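Local atomic coordinates of chorismate synthase (Aquifex aeolicus, PDB entry 1Q1L), a protein that catalyses the last step of the shikimate pathway, probably using reduced FMN to convert 5-enolpyruvylshikimate-3-phosphate into chorismate with loss of phosphate. Residues 23-31 / 148-156. Residues are numbered along the deposited sequence; the frame is centred on the assembly and turned at random.
Sequences TAILEGIPA and VGAVCKKFL
Leu26 meets Val148 and Val151 where a helix packs on one face of an antiparallel sheet, a layer of the beta-alpha-beta sandwich of chorismate synthase, and the join illustrates how alternation along a strand is matched to the turns of a helix. The axes of strand 23-27 and helix 148-156 come within 9.8 Å, their directions 30° apart, with no hydrogen bond between them. With CG anti to its backbone N (chi1 169°), Leu26 divides its branches: Leu26 CD2 reaches tip to tip toward Val151, 3.7 Å from Val151 CG1, while CD1 lies 4.1 Å from Val148 CG1. The other methyl of Val148, CG2, meets Ala24 CB. Beyond the strand Ile29 takes over: its side chain crosses that of Val151 at a slant, Ile29 CG1 lying 4.0 Å from Val151 CG1, and its CD1 rests near Phe155 CB. Between Ala24 and Leu26, Ile25 points away from the helix and packs on Ile25 of a second subunit, which places that side of the strand at a subunit interface. Backbone hydrogen bonds to Leu12 on one side and to Ile80 and Leu82 on the other set the strand between 10-14 and 80-85. Helix 356-379 touches Val148 through Ile369 and Phe155 through Leu376. Pro30 crosses Phe155 at about a right angle, and Pro30 CD lies 3.7 Å from Phe155 CE1.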
ATOM      1  N   THR A  23      -8.270  16.447 -12.431  1.00 33.53           N
ATOM      2  CA  THR A  23      -6.851  16.150 -12.566  1.00 31.74           C
ATOM      3  C   THR A  23      -6.566  14.696 -12.213  1.00 31.21           C
ATOM      4  O   THR A  23      -7.177  14.134 -11.309  1.00 30.71           O
ATOM      5  CB  THR A  23      -6.002  17.058 -11.650  1.00 33.57           C
ATOM      6  OG1 THR A  23      -6.368  18.423 -11.864  1.00 35.59           O
ATOM      7  CG2 THR A  23      -4.514  16.904 -11.965  1.00 32.88           C
ATOM      8  N   ALA A  24      -5.630  14.094 -12.936  1.00 31.21           N
ATOM      9  CA  ALA A  24      -5.252  12.713 -12.684  1.00 30.25           C
ATOM     10  C   ALA A  24      -3.772  12.538 -12.920  1.00 29.47           C
ATOM     11  O   ALA A  24      -3.199  13.162 -13.813  1.00 29.16           O
ATOM     12  CB  ALA A  24      -6.026  11.771 -13.602  1.00 29.35           C
ATOM     13  N   ILE A  25      -3.156  11.700 -12.093  1.00 27.84           N
ATOM     14  CA  ILE A  25      -1.749  11.376 -12.234  1.00 27.65           C
ATOM     15  C   ILE A  25      -1.678   9.860 -12.194  1.00 26.97           C
ATOM     16  O   ILE A  25      -2.145   9.231 -11.242  1.00 27.40           O
ATOM     17  CB  ILE A  25      -0.878  11.957 -11.088  1.00 27.40           C
ATOM     18  CG1 ILE A  25      -0.893  13.490 -11.141  1.00 26.84           C
ATOM     19  CG2 ILE A  25       0.553  11.451 -11.236  1.00 25.87           C
ATOM     20  CD1 ILE A  25      -0.061  14.178 -10.062  1.00 23.56           C
ATOM     21  N   LEU A  26      -1.106   9.290 -13.248  1.00 28.59           N
ATOM     22  CA  LEU A  26      -0.947   7.851 -13.401  1.00 28.92           C
ATOM     23  C   LEU A  26       0.538   7.532 -13.433  1.00 29.09           C
ATOM     24  O   LEU A  26       1.282   8.124 -14.208  1.00 28.34           O
ATOM     25  CB  LEU A  26      -1.578   7.384 -14.720  1.00 26.63           C
ATOM     26  CG  LEU A  26      -1.245   5.945 -15.131  1.00 27.58           C
ATOM     27  CD1 LEU A  26      -1.744   4.985 -14.062  1.00 26.78           C
ATOM     28  CD2 LEU A  26      -1.875   5.623 -16.474  1.00 26.70           C
ATOM     29  N   GLU A  27       0.963   6.584 -12.607  1.00 30.40           N
ATOM     30  CA  GLU A  27       2.367   6.211 -12.560  1.00 30.84           C
ATOM     31  C   GLU A  27       2.563   4.713 -12.741  1.00 29.90           C
ATOM     32  O   GLU A  27       1.807   3.912 -12.198  1.00 31.90           O
ATOM     33  CB  GLU A  27       2.973   6.634 -11.220  1.00 35.71           C
ATOM     34  CG  GLU A  27       4.464   6.388 -11.125  1.00 41.97           C
ATOM     35  CD  GLU A  27       5.020   6.689  -9.746  1.00 46.23           C
ATOM     36  OE1 GLU A  27       4.844   5.852  -8.839  1.00 48.68           O
ATOM     37  OE2 GLU A  27       5.628   7.768  -9.570  1.00 51.12           O
ATOM     38  N   GLY A  28       3.585   4.333 -13.498  1.00 28.58           N
ATOM     39  CA  GLY A  28       3.857   2.921 -13.693  1.00 26.94           C
ATOM     40  C   GLY A  28       3.804   2.416 -15.119  1.00 26.08           C
ATOM     41  O   GLY A  28       4.282   1.310 -15.390  1.00 24.97           O
ATOM     42  N   ILE A  29       3.215   3.188 -16.033  1.00 24.64           N
ATOM     43  CA  ILE A  29       3.169   2.750 -17.432  1.00 26.81           C
ATOM     44  C   ILE A  29       4.599   2.801 -17.958  1.00 26.05           C
ATOM     45  O   ILE A  29       5.279   3.807 -17.804  1.00 29.81           O
ATOM     46  CB  ILE A  29       2.276   3.659 -18.294  1.00 24.88           C
ATOM     47  CG1 ILE A  29       0.838   3.629 -17.763  1.00 26.66           C
ATOM     48  CG2 ILE A  29       2.286   3.168 -19.741  1.00 24.51           C
ATOM     49  CD1 ILE A  29       0.119   2.314 -17.998  1.00 27.57           C
ATOM     50  N   PRO A  30       5.077   1.713 -18.578  1.00 27.55           N
ATOM     51  CA  PRO A  30       6.451   1.702 -19.095  1.00 27.20           C
ATOM     52  C   PRO A  30       6.755   2.808 -20.091  1.00 28.98           C
ATOM     53  O   PRO A  30       5.848   3.394 -20.694  1.00 27.49           O
ATOM     54  CB  PRO A  30       6.578   0.319 -19.723  1.00 26.40           C
ATOM     55  CG  PRO A  30       5.607  -0.510 -18.911  1.00 26.67           C
ATOM     56  CD  PRO A  30       4.424   0.412 -18.802  1.00 25.07           C
ATOM     57  N   ALA A  31       8.046   3.076 -20.253  1.00 29.08           N
ATOM     58  CA  ALA A  31       8.529   4.090 -21.182  1.00 30.08           C
ATOM     59  C   ALA A  31       8.488   3.564 -22.610  1.00 30.17           C
ATOM     60  O   ALA A  31       8.558   2.356 -22.838  1.00 30.06           O
ATOM     61  CB  ALA A  31       9.970   4.476 -20.830  1.00 27.92           C
ATOM     62  N   VAL A 148      -7.563   7.813 -17.308  1.00 26.83           N
ATOM     63  CA  VAL A 148      -6.511   6.922 -16.827  1.00 26.61           C
ATOM     64  C   VAL A 148      -6.665   5.582 -17.537  1.00 26.74           C
ATOM     65  O   VAL A 148      -5.679   4.964 -17.957  1.00 26.26           O
ATOM     66  CB  VAL A 148      -6.605   6.708 -15.294  1.00 27.48           C
ATOM     67  CG1 VAL A 148      -5.708   5.547 -14.863  1.00 25.92           C
ATOM     68  CG2 VAL A 148      -6.187   7.990 -14.561  1.00 25.93           C
ATOM     69  N   GLY A 149      -7.915   5.143 -17.674  1.00 26.92           N
ATOM     70  CA  GLY A 149      -8.191   3.883 -18.340  1.00 25.57           C
ATOM     71  C   GLY A 149      -7.812   3.894 -19.809  1.00 26.15           C
ATOM     72  O   GLY A 149      -7.390   2.872 -20.359  1.00 27.57           O
ATOM     73  N   ALA A 150      -7.957   5.044 -20.458  1.00 26.19           N
ATOM     74  CA  ALA A 150      -7.604   5.156 -21.873  1.00 25.20           C
ATOM     75  C   ALA A 150      -6.125   4.853 -22.055  1.00 26.12           C
ATOM     76  O   ALA A 150      -5.720   4.228 -23.038  1.00 25.27           O
ATOM     77  CB  ALA A 150      -7.923   6.569 -22.393  1.00 27.81           C
ATOM     78  N   VAL A 151      -5.307   5.295 -21.103  1.00 26.07           N
ATOM     79  CA  VAL A 151      -3.871   5.045 -21.185  1.00 24.23           C
ATOM     80  C   VAL A 151      -3.609   3.551 -21.006  1.00 24.74           C
ATOM     81  O   VAL A 151      -2.811   2.952 -21.727  1.00 25.97           O
ATOM     82  CB  VAL A 151      -3.099   5.845 -20.090  1.00 23.35           C
ATOM     83  CG1 VAL A 151      -1.605   5.577 -20.194  1.00 21.85           C
ATOM     84  CG2 VAL A 151      -3.373   7.334 -20.256  1.00 23.41           C
ATOM     85  N   CYS A 152      -4.296   2.948 -20.045  1.00 25.03           N
ATOM     86  CA  CYS A 152      -4.121   1.527 -19.784  1.00 26.54           C
ATOM     87  C   CYS A 152      -4.565   0.685 -20.973  1.00 25.28           C
ATOM     88  O   CYS A 152      -3.955  -0.341 -21.273  1.00 26.64           O
ATOM     89  CB  CYS A 152      -4.884   1.139 -18.522  1.00 26.79           C
ATOM     90  SG  CYS A 152      -4.235   1.985 -17.062  1.00 31.91           S
ATOM     91  N   LYS A 153      -5.618   1.120 -21.658  1.00 28.07           N
ATOM     92  CA  LYS A 153      -6.085   0.395 -22.838  1.00 28.73           C
ATOM     93  C   LYS A 153      -5.008   0.437 -23.915  1.00 29.58           C
ATOM     94  O   LYS A 153      -4.724  -0.571 -24.556  1.00 30.34           O
ATOM     95  CB  LYS A 153      -7.359   1.018 -23.406  1.00 31.32           C
ATOM     96  CG  LYS A 153      -8.632   0.728 -22.639  1.00 33.39           C
ATOM     97  CD  LYS A 153      -9.834   1.215 -23.441  1.00 31.89           C
ATOM     98  CE  LYS A 153     -11.143   0.939 -22.730  1.00 36.52           C
ATOM     99  NZ  LYS A 153     -12.303   1.425 -23.529  1.00 37.89           N
ATOM    100  N   LYS A 154      -4.418   1.609 -24.134  1.00 30.28           N
ATOM    101  CA  LYS A 154      -3.369   1.725 -25.144  1.00 29.85           C
ATOM    102  C   LYS A 154      -2.251   0.749 -24.798  1.00 29.51           C
ATOM    103  O   LYS A 154      -1.739   0.030 -25.658  1.00 30.23           O
ATOM    104  CB  LYS A 154      -2.821   3.153 -25.199  1.00 30.69           C
ATOM    105  CG  LYS A 154      -1.794   3.361 -26.310  1.00 33.54           C
ATOM    106  CD  LYS A 154      -2.369   2.943 -27.669  1.00 34.47           C
ATOM    107  CE  LYS A 154      -1.303   2.943 -28.763  1.00 35.41           C
ATOM    108  NZ  LYS A 154      -0.733   4.299 -28.993  1.00 35.37           N
ATOM    109  N   PHE A 155      -1.877   0.723 -23.525  1.00 29.05           N
ATOM    110  CA  PHE A 155      -0.831  -0.184 -23.061  1.00 29.67           C
ATOM    111  C   PHE A 155      -1.185  -1.646 -23.377  1.00 28.31           C
ATOM    112  O   PHE A 155      -0.371  -2.392 -23.921  1.00 28.14           O
ATOM    113  CB  PHE A 155      -0.628  -0.015 -21.548  1.00 28.62           C
ATOM    114  CG  PHE A 155       0.275  -1.052 -20.941  1.00 29.86           C
ATOM    115  CD1 PHE A 155       1.637  -1.076 -21.240  1.00 27.74           C
ATOM    116  CD2 PHE A 155      -0.246  -2.034 -20.101  1.00 28.20           C
ATOM    117  CE1 PHE A 155       2.465  -2.068 -20.711  1.00 31.10           C
ATOM    118  CE2 PHE A 155       0.570  -3.027 -19.568  1.00 29.70           C
ATOM    119  CZ  PHE A 155       1.930  -3.047 -19.874  1.00 27.03           C
ATOM    120  N   LEU A 156      -2.408  -2.040 -23.042  1.00 28.77           N
ATOM    121  CA  LEU A 156      -2.878  -3.409 -23.260  1.00 29.48           C
ATOM    122  C   LEU A 156      -2.949  -3.821 -24.723  1.00 31.47           C
ATOM    123  O   LEU A 156      -2.696  -4.979 -25.066  1.00 29.01           O
ATOM    124  CB  LEU A 156      -4.264  -3.598 -22.645  1.00 25.83           C
ATOM    125  CG  LEU A 156      -4.379  -3.649 -21.126  1.00 28.22           C
ATOM    126  CD1 LEU A 156      -5.850  -3.711 -20.737  1.00 24.64           C
ATOM    127  CD2 LEU A 156      -3.626  -4.858 -20.592  1.00 27.21           C
TER